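Local structure of putative uncharacterized protein (Xanthomonas oryzae pv. oryzae, 4KL0) at residues L31-P36 with R133-R138; R96-P101 with M154-A159; G263-I268 with W280-F285. The protein binds calcium and may hydrolyse N-glycosyl bonds of nucleosides, though its function is not established. All coordinates share one frame; numbering follows the deposited sequence.

Contact 1. Residues L31-P36 with R133-R138. With CA (calcium ion), chain B.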
loop_
_atom_site.group_PDB
_atom_site.type_symbol
_atom_site.label_atom_id
_atom_site.label_comp_id
_atom_site.label_asym_id
_atom_site.label_seq_id
_atom_site.Cartn_x
_atom_site.Cartn_y
_atom_site.Cartn_z
ATOM N N LEU A 31 -2.842 -11.311 -3.459
ATOM C CA LEU A 31 -3.969 -10.532 -4.013
ATOM C C LEU A 31 -3.890 -9.130 -3.366
ATOM O O LEU A 31 -3.844 -9.017 -2.096
ATOM C CB LEU A 31 -5.325 -11.151 -3.635
ATOM C CG LEU A 31 -5.356 -12.672 -3.850
ATOM C CD1 LEU A 31 -6.724 -13.226 -3.339
ATOM C CD2 LEU A 31 -5.143 -13.014 -5.289
ATOM N N LEU A 32 -3.824 -8.100 -4.210
ATOM C CA LEU A 32 -3.608 -6.717 -3.743
ATOM C C LEU A 32 -4.817 -5.857 -4.101
ATOM O O LEU A 32 -5.337 -5.891 -5.226
ATOM C CB LEU A 32 -2.324 -6.193 -4.392
ATOM C CG LEU A 32 -1.855 -4.807 -4.027
ATOM C CD1 LEU A 32 -1.495 -4.764 -2.520
ATOM C CD2 LEU A 32 -0.573 -4.386 -4.838
ATOM N N PHE A 33 -5.250 -5.034 -3.131
ATOM C CA PHE A 33 -6.379 -4.119 -3.289
ATOM C C PHE A 33 -5.842 -2.710 -3.066
ATOM O O PHE A 33 -5.238 -2.449 -2.026
ATOM C CB PHE A 33 -7.450 -4.457 -2.230
ATOM C CG PHE A 33 -7.931 -5.866 -2.329
ATOM C CD1 PHE A 33 -9.112 -6.157 -3.020
ATOM C CD2 PHE A 33 -7.215 -6.879 -1.719
ATOM C CE1 PHE A 33 -9.525 -7.529 -3.143
ATOM C CE2 PHE A 33 -7.628 -8.233 -1.843
ATOM C CZ PHE A 33 -8.824 -8.504 -2.555
ATOM N N THR A 34 -5.941 -1.833 -4.072
ATOM C CA THR A 34 -5.075 -0.635 -4.123
ATOM C C THR A 34 -5.724 0.533 -4.863
ATOM O O THR A 34 -6.708 0.346 -5.588
ATOM C CB THR A 34 -3.792 -1.047 -4.830
ATOM O OG1 THR A 34 -2.881 0.050 -4.969
ATOM C CG2 THR A 34 -4.075 -1.601 -6.207
ATOM N N ASP A 35 -5.265 1.760 -4.582
ATOM C CA ASP A 35 -5.882 2.993 -5.122
ATOM C C ASP A 35 -4.774 3.954 -5.552
ATOM O O ASP A 35 -4.608 5.014 -4.974
ATOM C CB ASP A 35 -6.816 3.658 -4.085
ATOM C CG ASP A 35 -6.124 3.940 -2.728
ATOM O OD1 ASP A 35 -4.923 3.598 -2.564
ATOM O OD2 ASP A 35 -6.796 4.577 -1.854
ATOM N N PRO A 36 -4.050 3.584 -6.598
ATOM C CA PRO A 36 -2.820 4.361 -6.923
ATOM C C PRO A 36 -3.097 5.744 -7.552
ATOM O O PRO A 36 -4.195 6.063 -8.089
ATOM C CB PRO A 36 -2.120 3.469 -7.955
ATOM C CG PRO A 36 -3.280 2.734 -8.676
ATOM C CD PRO A 36 -4.223 2.414 -7.485
ATOM N N ARG A 133 -13.585 -11.319 -9.956
ATOM C CA ARG A 133 -13.897 -12.618 -10.570
ATOM C C ARG A 133 -12.663 -13.524 -10.688
ATOM O O ARG A 133 -12.662 -14.704 -10.257
ATOM C CB ARG A 133 -14.513 -12.428 -11.953
ATOM C CG ARG A 133 -15.168 -13.727 -12.414
ATOM C CD ARG A 133 -16.487 -13.951 -11.657
ATOM N NE ARG A 133 -16.464 -15.060 -10.687
ATOM C CZ ARG A 133 -17.213 -15.090 -9.574
ATOM N NH1 ARG A 133 -18.027 -14.071 -9.284
ATOM N NH2 ARG A 133 -17.151 -16.124 -8.733
ATOM N N ALA A 134 -11.585 -12.970 -11.239
ATOM C CA ALA A 134 -10.359 -13.754 -11.382
ATOM C C ALA A 134 -9.798 -14.203 -10.041
ATOM O O ALA A 134 -9.276 -15.289 -9.954
ATOM C CB ALA A 134 -9.302 -13.005 -12.217
ATOM N N MET A 135 -9.871 -13.354 -8.998
ATOM C CA MET A 135 -9.423 -13.749 -7.667
ATOM C C MET A 135 -10.225 -14.961 -7.183
ATOM O O MET A 135 -9.668 -15.853 -6.525
ATOM C CB MET A 135 -9.537 -12.574 -6.662
ATOM C CG MET A 135 -8.512 -11.442 -6.939
ATOM S SD MET A 135 -8.729 -10.067 -5.701
ATOM C CE MET A 135 -7.167 -9.088 -6.078
ATOM N N CYS A 136 -11.538 -14.943 -7.440
ATOM C CA CYS A 136 -12.401 -16.066 -7.057
ATOM C C CYS A 136 -11.913 -17.367 -7.731
ATOM O O CYS A 136 -11.662 -18.408 -7.051
ATOM C CB CYS A 136 -13.865 -15.801 -7.427
ATOM S SG CYS A 136 -14.743 -14.631 -6.349
ATOM N N GLU A 137 -11.786 -17.309 -9.056
ATOM C CA GLU A 137 -11.299 -18.467 -9.827
ATOM C C GLU A 137 -9.952 -18.949 -9.326
ATOM O O GLU A 137 -9.685 -20.151 -9.276
ATOM C CB GLU A 137 -11.203 -18.128 -11.306
ATOM C CG GLU A 137 -12.523 -17.684 -11.925
ATOM C CD GLU A 137 -12.422 -17.534 -13.441
ATOM O OE1 GLU A 137 -11.525 -18.177 -14.048
ATOM O OE2 GLU A 137 -13.222 -16.772 -14.036
ATOM N N ARG A 138 -9.087 -18.014 -8.931
ATOM C CA ARG A 138 -7.783 -18.394 -8.447
ATOM C C ARG A 138 -7.806 -19.030 -7.042
ATOM O O ARG A 138 -7.034 -19.950 -6.771
ATOM C CB ARG A 138 -6.792 -17.203 -8.531
ATOM C CG ARG A 138 -5.405 -17.561 -7.976
ATOM C CD ARG A 138 -4.408 -16.404 -8.148
ATOM N NE ARG A 138 -4.308 -15.950 -9.528
ATOM C CZ ARG A 138 -3.503 -16.540 -10.412
ATOM N NH1 ARG A 138 -2.783 -17.599 -10.031
ATOM N NH2 ARG A 138 -3.414 -16.066 -11.666
HETATM CA CA CA B . -3.166 3.374 -0.819
HETATM O O HOH W 1 -5.190 4.685 0.143
HETATM O O HOH W 2 -3.117 3.508 1.874
HETATM O O HOH W 3 -2.215 5.584 -0.188
#
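Met135 reaches from the helix to the strand and meets Leu31 and Phe33. Apolar packing comes first. The Met135 chain is extended beyond CG (chi2 179°), which carries its methyl to the strand. Met135 CE lies 3.7 Å from CB of Leu31, the side chains passing in opposite directions. Met135 CE also comes within 3.8 Å of the backbone O of Leu32.

The second kind is Met-aromatic. CE of Met135 sits over one face of the Phe33 ring, 4.3 Å from the centroid and displaced toward the rim, a CH-pi contact. Met135 SD approaches the same ring obliquely, 3.5 Å from Phe33 CZ. At the margin, CD2 of Leu31 just meets the aliphatic CD of Arg138, whose NE forms a salt bridge with Asp62.

Metal binding lies in the loop just after the strand. OD1 of Asp35 binds calcium at 2.5 Å, together with Asp42, Ile151, Asp318 and waters. OD2 accepts a hydrogen bond from one of these waters.

Between these two segments, Met135 makes most of the packing. The chemistry thus divides along the strand: apolar and sulfur contacts join it to the helix, while just beyond its C-terminal end carboxylate, carbonyl and water oxygens bind calcium.

Contact 2. Residues R96-P101 with M154-A159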
loop_
_atom_site.group_PDB
_atom_site.type_symbol
_atom_site.label_atom_id
_atom_site.label_comp_id
_atom_site.label_asym_id
_atom_site.label_seq_id
_atom_site.Cartn_x
_atom_site.Cartn_y
_atom_site.Cartn_z
ATOM N N ARG A 96 -10.521 -3.263 -12.611
ATOM C CA ARG A 96 -11.259 -2.211 -11.945
ATOM C C ARG A 96 -12.226 -2.826 -10.907
ATOM O O ARG A 96 -13.002 -3.739 -11.244
ATOM C CB ARG A 96 -12.097 -1.482 -13.015
ATOM C CG ARG A 96 -13.243 -0.706 -12.470
ATOM C CD ARG A 96 -13.957 0.105 -13.523
ATOM N NE ARG A 96 -15.149 -0.495 -14.077
ATOM C CZ ARG A 96 -15.698 -0.046 -15.203
ATOM N NH1 ARG A 96 -16.808 -0.601 -15.681
ATOM N NH2 ARG A 96 -15.116 0.983 -15.845
ATOM N N GLY A 97 -12.268 -2.273 -9.689
ATOM C CA GLY A 97 -13.213 -2.698 -8.685
ATOM C C GLY A 97 -14.626 -2.194 -8.945
ATOM O O GLY A 97 -14.888 -1.497 -9.935
ATOM N N GLN A 98 -15.549 -2.578 -8.084
ATOM C CA GLN A 98 -16.956 -2.194 -8.267
ATOM C C GLN A 98 -17.381 -0.844 -7.637
ATOM O O GLN A 98 -16.654 -0.215 -6.844
ATOM C CB GLN A 98 -17.835 -3.319 -7.724
ATOM C CG GLN A 98 -17.867 -3.351 -6.207
ATOM C CD GLN A 98 -18.790 -4.415 -5.632
ATOM O OE1 GLN A 98 -19.784 -4.091 -4.940
ATOM N NE2 GLN A 98 -18.462 -5.674 -5.878
ATOM N N ASP A 99 -18.578 -0.375 -7.982
ATOM C CA ASP A 99 -19.079 0.869 -7.460
ATOM C C ASP A 99 -19.304 0.822 -5.952
ATOM O O ASP A 99 -19.626 -0.215 -5.381
ATOM C CB ASP A 99 -20.432 1.169 -8.113
ATOM C CG ASP A 99 -20.293 1.811 -9.507
ATOM O OD1 ASP A 99 -19.177 2.256 -9.909
ATOM O OD2 ASP A 99 -21.352 1.885 -10.202
ATOM N N TYR A 100 -19.198 1.961 -5.320
ATOM C CA TYR A 100 -19.453 2.011 -3.916
ATOM C C TYR A 100 -20.032 3.380 -3.641
ATOM O O TYR A 100 -19.936 4.284 -4.464
ATOM C CB TYR A 100 -18.116 1.725 -3.142
ATOM C CG TYR A 100 -17.093 2.804 -3.317
ATOM C CD1 TYR A 100 -17.048 3.889 -2.462
ATOM C CD2 TYR A 100 -16.237 2.753 -4.390
ATOM C CE1 TYR A 100 -16.105 4.901 -2.645
ATOM C CE2 TYR A 100 -15.308 3.730 -4.601
ATOM C CZ TYR A 100 -15.267 4.811 -3.738
ATOM O OH TYR A 100 -14.327 5.806 -3.953
ATOM N N PRO A 101 -20.658 3.567 -2.477
ATOM C CA PRO A 101 -21.321 4.848 -2.180
ATOM C C PRO A 101 -20.345 6.020 -1.916
ATOM O O PRO A 101 -19.354 5.800 -1.222
ATOM C CB PRO A 101 -22.136 4.518 -0.935
ATOM C CG PRO A 101 -21.455 3.375 -0.305
ATOM C CD PRO A 101 -20.866 2.547 -1.438
ATOM N N MET A 154 -12.082 -0.918 0.999
ATOM C CA MET A 154 -12.260 -2.346 1.073
ATOM C C MET A 154 -13.513 -2.825 0.334
ATOM O O MET A 154 -13.902 -3.979 0.534
ATOM C CB MET A 154 -12.323 -2.743 2.559
ATOM C CG MET A 154 -10.889 -2.942 3.094
ATOM S SD MET A 154 -10.601 -2.626 4.875
ATOM C CE MET A 154 -10.009 -0.963 4.763
ATOM N N THR A 155 -14.074 -2.017 -0.571
ATOM C CA THR A 155 -15.281 -2.459 -1.336
ATOM C C THR A 155 -15.068 -3.839 -1.982
ATOM O O THR A 155 -15.908 -4.765 -1.871
ATOM C CB THR A 155 -15.519 -1.456 -2.444
ATOM O OG1 THR A 155 -15.662 -0.155 -1.864
ATOM C CG2 THR A 155 -16.718 -1.822 -3.293
ATOM N N ASP A 156 -13.959 -3.992 -2.687
ATOM C CA ASP A 156 -13.672 -5.265 -3.399
ATOM C C ASP A 156 -13.155 -6.376 -2.505
ATOM O O ASP A 156 -13.477 -7.577 -2.737
ATOM C CB ASP A 156 -12.717 -4.990 -4.561
ATOM C CG ASP A 156 -13.236 -3.871 -5.411
ATOM O OD1 ASP A 156 -14.347 -4.021 -5.979
ATOM O OD2 ASP A 156 -12.601 -2.821 -5.494
ATOM N N ALA A 157 -12.308 -6.052 -1.521
ATOM C CA ALA A 157 -11.869 -7.083 -0.616
ATOM C C ALA A 157 -13.050 -7.684 0.131
ATOM O O ALA A 157 -13.074 -8.883 0.352
ATOM C CB ALA A 157 -10.804 -6.515 0.394
ATOM N N SER A 158 -14.000 -6.849 0.514
ATOM C CA SER A 158 -15.168 -7.370 1.233
ATOM C C SER A 158 -16.005 -8.170 0.229
ATOM O O SER A 158 -16.499 -9.252 0.601
ATOM C CB SER A 158 -15.975 -6.217 1.791
ATOM O OG SER A 158 -17.208 -6.686 2.349
ATOM N N ALA A 159 -16.175 -7.659 -1.009
ATOM C CA ALA A 159 -16.891 -8.408 -2.066
ATOM C C ALA A 159 -16.321 -9.807 -2.265
ATOM O O ALA A 159 -17.069 -10.758 -2.486
ATOM C CB ALA A 159 -16.927 -7.647 -3.398
HETATM O O HOH W 4 -13.986 -0.452 -5.979
HETATM O O HOH W 5 -15.909 -6.298 -6.130
#
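Asp156 turns its carboxylate to the backbone of Gly97 and Gln98, and this is the polar part of the contact. The backbone N of Gln98 donates to OD1 of Asp156 at 2.8 Å, with an N-H...O angle of 164°. OD1 receives it with its syn lone pair, on the side of the other oxygen. The carboxylate also lies close against Gly97, whose CA is 3.2 Å from OD1 of Asp156. Gly97 has no side chain to keep the acid away.

Two waters add to this grip. One donates to Asp156 OD2 and to the backbone O of Gln98, each at 2.8 Å. The other donates to Asp156 OD1 and accepts from NE2 of Gln98. The Gln98 amide and the Asp156 carboxylate, their planes 67° apart, are therefore joined by water.

Apolar packing runs alongside. CG of Gln98 stands between its backbone N and carbonyl carbon (chi1 75°), and lies 3.5 Å from CG2 of Thr155. Farther out, the polar NE2 of Gln98, which donates to the second water, lies 3.5 Å from the methyl CB of Ala159.

The third group is Tyr100 on Thr155. The side chains cross at about a right angle, with Tyr100 CB 3.3 Å from Thr155 OG1. That hydroxyl is hydrogen-bonded to Asp203, while Tyr100 OH is bonded to His110 and Gly68.

The contact fastens the loop after strand 93-96 to the N-terminal part of helix 155-163. One carboxylate takes a backbone N-H and two water hydrogens. These three donors, and the nearby N-terminal end of the helix, would probably favour the charged form of Asp156 and fix the rotation of its carboxylate.

Contact 3. Residues G263-I268 with W280-F285; sequences GLWEGI and WFFRTF
Helix segments 263-268 and 280-285 run nearly antiparallel, at 155°, with their axes 11.4 Å apart and Trp265 and Phe281 nearest in the backbone. Phe281 is enclosed on both faces. Over the centre of one face stands CE3 of Trp265, which presents the edge of its six-membered ring. This is a T-shaped pair with centroids 5.1 Å apart and planes at 70°. On the opposite face lies CD2 of Phe285. Trp265 CZ3 also touches the edge of the Phe282 ring, 3.9 Å from CE2.

The aliphatic side chains meet the other rings. CD1 of Ile268 lies 3.7 Å from CZ3 at the edge of the Trp280 ring. CD2 of Leu264 lies at the same edge, 3.9 Å from CH2 of Trp280. Leu264 CD2 also lies 3.7 Å from CE2 of Phe285. With CG anti to the backbone N (chi1 172°), the Leu264 side chain points to the second helix. Within that helix, OG1 of Thr284 donates to the backbone O of Trp280.

The pair forms a helical hairpin away from the calcium site. Helix 304-307 packs on Trp265, Phe281 and Phe282 through Ile307, and Trp265 NE1 bonds to the backbone O of Leu302.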
loop_
_atom_site.group_PDB
_atom_site.type_symbol
_atom_site.label_atom_id
_atom_site.label_comp_id
_atom_site.label_asym_id
_atom_site.label_seq_id
_atom_site.Cartn_x
_atom_site.Cartn_y
_atom_site.Cartn_z
ATOM N N GLY A 263 2.906 21.533 -3.451
ATOM C CA GLY A 263 1.543 22.058 -3.406
ATOM C C GLY A 263 1.089 22.286 -1.968
ATOM O O GLY A 263 0.401 23.281 -1.654
ATOM N N LEU A 264 1.457 21.393 -1.058
ATOM C CA LEU A 264 1.054 21.544 0.352
ATOM C C LEU A 264 1.765 22.760 1.019
ATOM O O LEU A 264 1.170 23.625 1.699
ATOM C CB LEU A 264 1.283 20.189 1.071
ATOM C CG LEU A 264 1.137 20.101 2.584
ATOM C CD1 LEU A 264 -0.333 20.469 2.936
ATOM C CD2 LEU A 264 1.510 18.732 3.160
ATOM N N TRP A 265 3.049 22.876 0.731
ATOM C CA TRP A 265 3.829 24.024 1.200
ATOM C C TRP A 265 3.279 25.373 0.715
ATOM O O TRP A 265 3.076 26.290 1.526
ATOM C CB TRP A 265 5.266 23.860 0.683
ATOM C CG TRP A 265 6.041 25.092 0.960
ATOM C CD1 TRP A 265 6.412 26.036 0.061
ATOM C CD2 TRP A 265 6.450 25.557 2.236
ATOM N NE1 TRP A 265 7.048 27.066 0.697
ATOM C CE2 TRP A 265 7.115 26.796 2.032
ATOM C CE3 TRP A 265 6.365 25.046 3.527
ATOM C CZ2 TRP A 265 7.662 27.523 3.066
ATOM C CZ3 TRP A 265 6.909 25.772 4.577
ATOM C CH2 TRP A 265 7.556 27.021 4.338
ATOM N N GLU A 266 2.983 25.475 -0.581
ATOM C CA GLU A 266 2.525 26.745 -1.190
ATOM C C GLU A 266 1.164 27.110 -0.618
ATOM O O GLU A 266 0.876 28.294 -0.353
ATOM C CB GLU A 266 2.481 26.631 -2.715
ATOM C CG GLU A 266 3.917 26.516 -3.282
ATOM C CD GLU A 266 4.025 26.393 -4.797
ATOM O OE1 GLU A 266 3.008 26.131 -5.507
ATOM O OE2 GLU A 266 5.175 26.572 -5.276
ATOM N N GLY A 267 0.363 26.081 -0.356
ATOM C CA GLY A 267 -1.027 26.276 0.074
ATOM C C GLY A 267 -1.027 26.833 1.480
ATOM O O GLY A 267 -1.795 27.756 1.799
ATOM N N ILE A 268 -0.151 26.287 2.318
ATOM C CA ILE A 268 0.009 26.684 3.713
ATOM C C ILE A 268 0.592 28.094 3.755
ATOM O O ILE A 268 0.107 28.946 4.500
ATOM C CB ILE A 268 0.917 25.735 4.480
ATOM C CG1 ILE A 268 0.190 24.409 4.752
ATOM C CG2 ILE A 268 1.370 26.367 5.821
ATOM C CD1 ILE A 268 1.125 23.317 5.285
ATOM N N TRP A 280 3.120 23.629 11.493
ATOM C CA TRP A 280 2.674 22.259 11.388
ATOM C C TRP A 280 3.530 21.569 10.320
ATOM O O TRP A 280 3.875 20.396 10.458
ATOM C CB TRP A 280 1.222 22.201 10.983
ATOM C CG TRP A 280 0.827 20.853 10.570
ATOM C CD1 TRP A 280 0.370 19.863 11.372
ATOM C CD2 TRP A 280 0.880 20.308 9.240
ATOM N NE1 TRP A 280 0.086 18.747 10.636
ATOM C CE2 TRP A 280 0.395 18.986 9.319
ATOM C CE3 TRP A 280 1.267 20.817 7.996
ATOM C CZ2 TRP A 280 0.304 18.140 8.197
ATOM C CZ3 TRP A 280 1.155 20.000 6.877
ATOM C CH2 TRP A 280 0.674 18.665 6.986
ATOM N N PHE A 281 3.891 22.316 9.292
ATOM C CA PHE A 281 4.666 21.737 8.193
ATOM C C PHE A 281 6.091 21.352 8.659
ATOM O O PHE A 281 6.537 20.208 8.442
ATOM C CB PHE A 281 4.739 22.676 7.008
ATOM C CG PHE A 281 5.410 22.068 5.810
ATOM C CD1 PHE A 281 6.802 21.994 5.729
ATOM C CD2 PHE A 281 4.655 21.601 4.743
ATOM C CE1 PHE A 281 7.432 21.412 4.629
ATOM C CE2 PHE A 281 5.295 21.028 3.632
ATOM C CZ PHE A 281 6.696 20.956 3.580
ATOM N N PHE A 282 6.807 22.298 9.273
ATOM C CA PHE A 282 8.121 21.952 9.854
ATOM C C PHE A 282 8.057 20.778 10.883
ATOM O O PHE A 282 8.921 19.874 10.899
ATOM C CB PHE A 282 8.829 23.219 10.397
ATOM C CG PHE A 282 9.575 23.985 9.332
ATOM C CD1 PHE A 282 10.975 23.982 9.295
ATOM C CD2 PHE A 282 8.901 24.640 8.340
ATOM C CE1 PHE A 282 11.668 24.639 8.278
ATOM C CE2 PHE A 282 9.573 25.307 7.324
ATOM C CZ PHE A 282 10.964 25.321 7.289
ATOM N N ARG A 283 7.023 20.744 11.708
ATOM C CA ARG A 283 6.884 19.698 12.723
ATOM C C ARG A 283 6.492 18.339 12.114
ATOM O O ARG A 283 6.679 17.257 12.712
ATOM C CB ARG A 283 5.856 20.152 13.763
ATOM C CG ARG A 283 5.343 19.093 14.701
ATOM C CD ARG A 283 4.413 19.717 15.743
ATOM N NE ARG A 283 3.001 19.823 15.344
ATOM C CZ ARG A 283 2.350 20.977 15.151
ATOM N NH1 ARG A 283 2.978 22.134 15.281
ATOM N NH2 ARG A 283 1.067 20.980 14.818
ATOM N N THR A 284 5.944 18.388 10.912
ATOM C CA THR A 284 5.501 17.168 10.288
ATOM C C THR A 284 6.596 16.593 9.397
ATOM O O THR A 284 6.761 15.358 9.367
ATOM C CB THR A 284 4.259 17.398 9.453
ATOM O OG1 THR A 284 3.165 17.717 10.319
ATOM C CG2 THR A 284 3.891 16.131 8.684
ATOM N N PHE A 285 7.294 17.462 8.679
ATOM C CA PHE A 285 8.239 17.035 7.629
ATOM C C PHE A 285 9.704 17.301 7.919
ATOM O O PHE A 285 10.598 16.791 7.215
ATOM C CB PHE A 285 7.873 17.660 6.277
ATOM C CG PHE A 285 6.504 17.272 5.799
ATOM C CD1 PHE A 285 6.245 15.999 5.277
ATOM C CD2 PHE A 285 5.438 18.169 5.933
ATOM C CE1 PHE A 285 4.980 15.649 4.864
ATOM C CE2 PHE A 285 4.167 17.811 5.533
ATOM C CZ PHE A 285 3.945 16.553 4.978
#

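In the fold
From the N terminus, strand 28-34 supplies the first half of contact 1, which closes when helix 133-141 packs on it. Contact 2 opens inside that span, at the loop after strand 93-96, and closes beyond it on helix 155-163. The two therefore cross along the chain. They also touch, CE1 of Phe33 lying 3.5 Å from CA of Ala157. Together they tie helices 133-141 and 155-163 to the parallel part of the mixed sheet and its edge loop, near the calcium site. Contact 3 follows in series and closes a short connection between helices 248-269 and 278-285. Its centre is about 35 Å from that of contact 1, on the opposite side of the chain's centre.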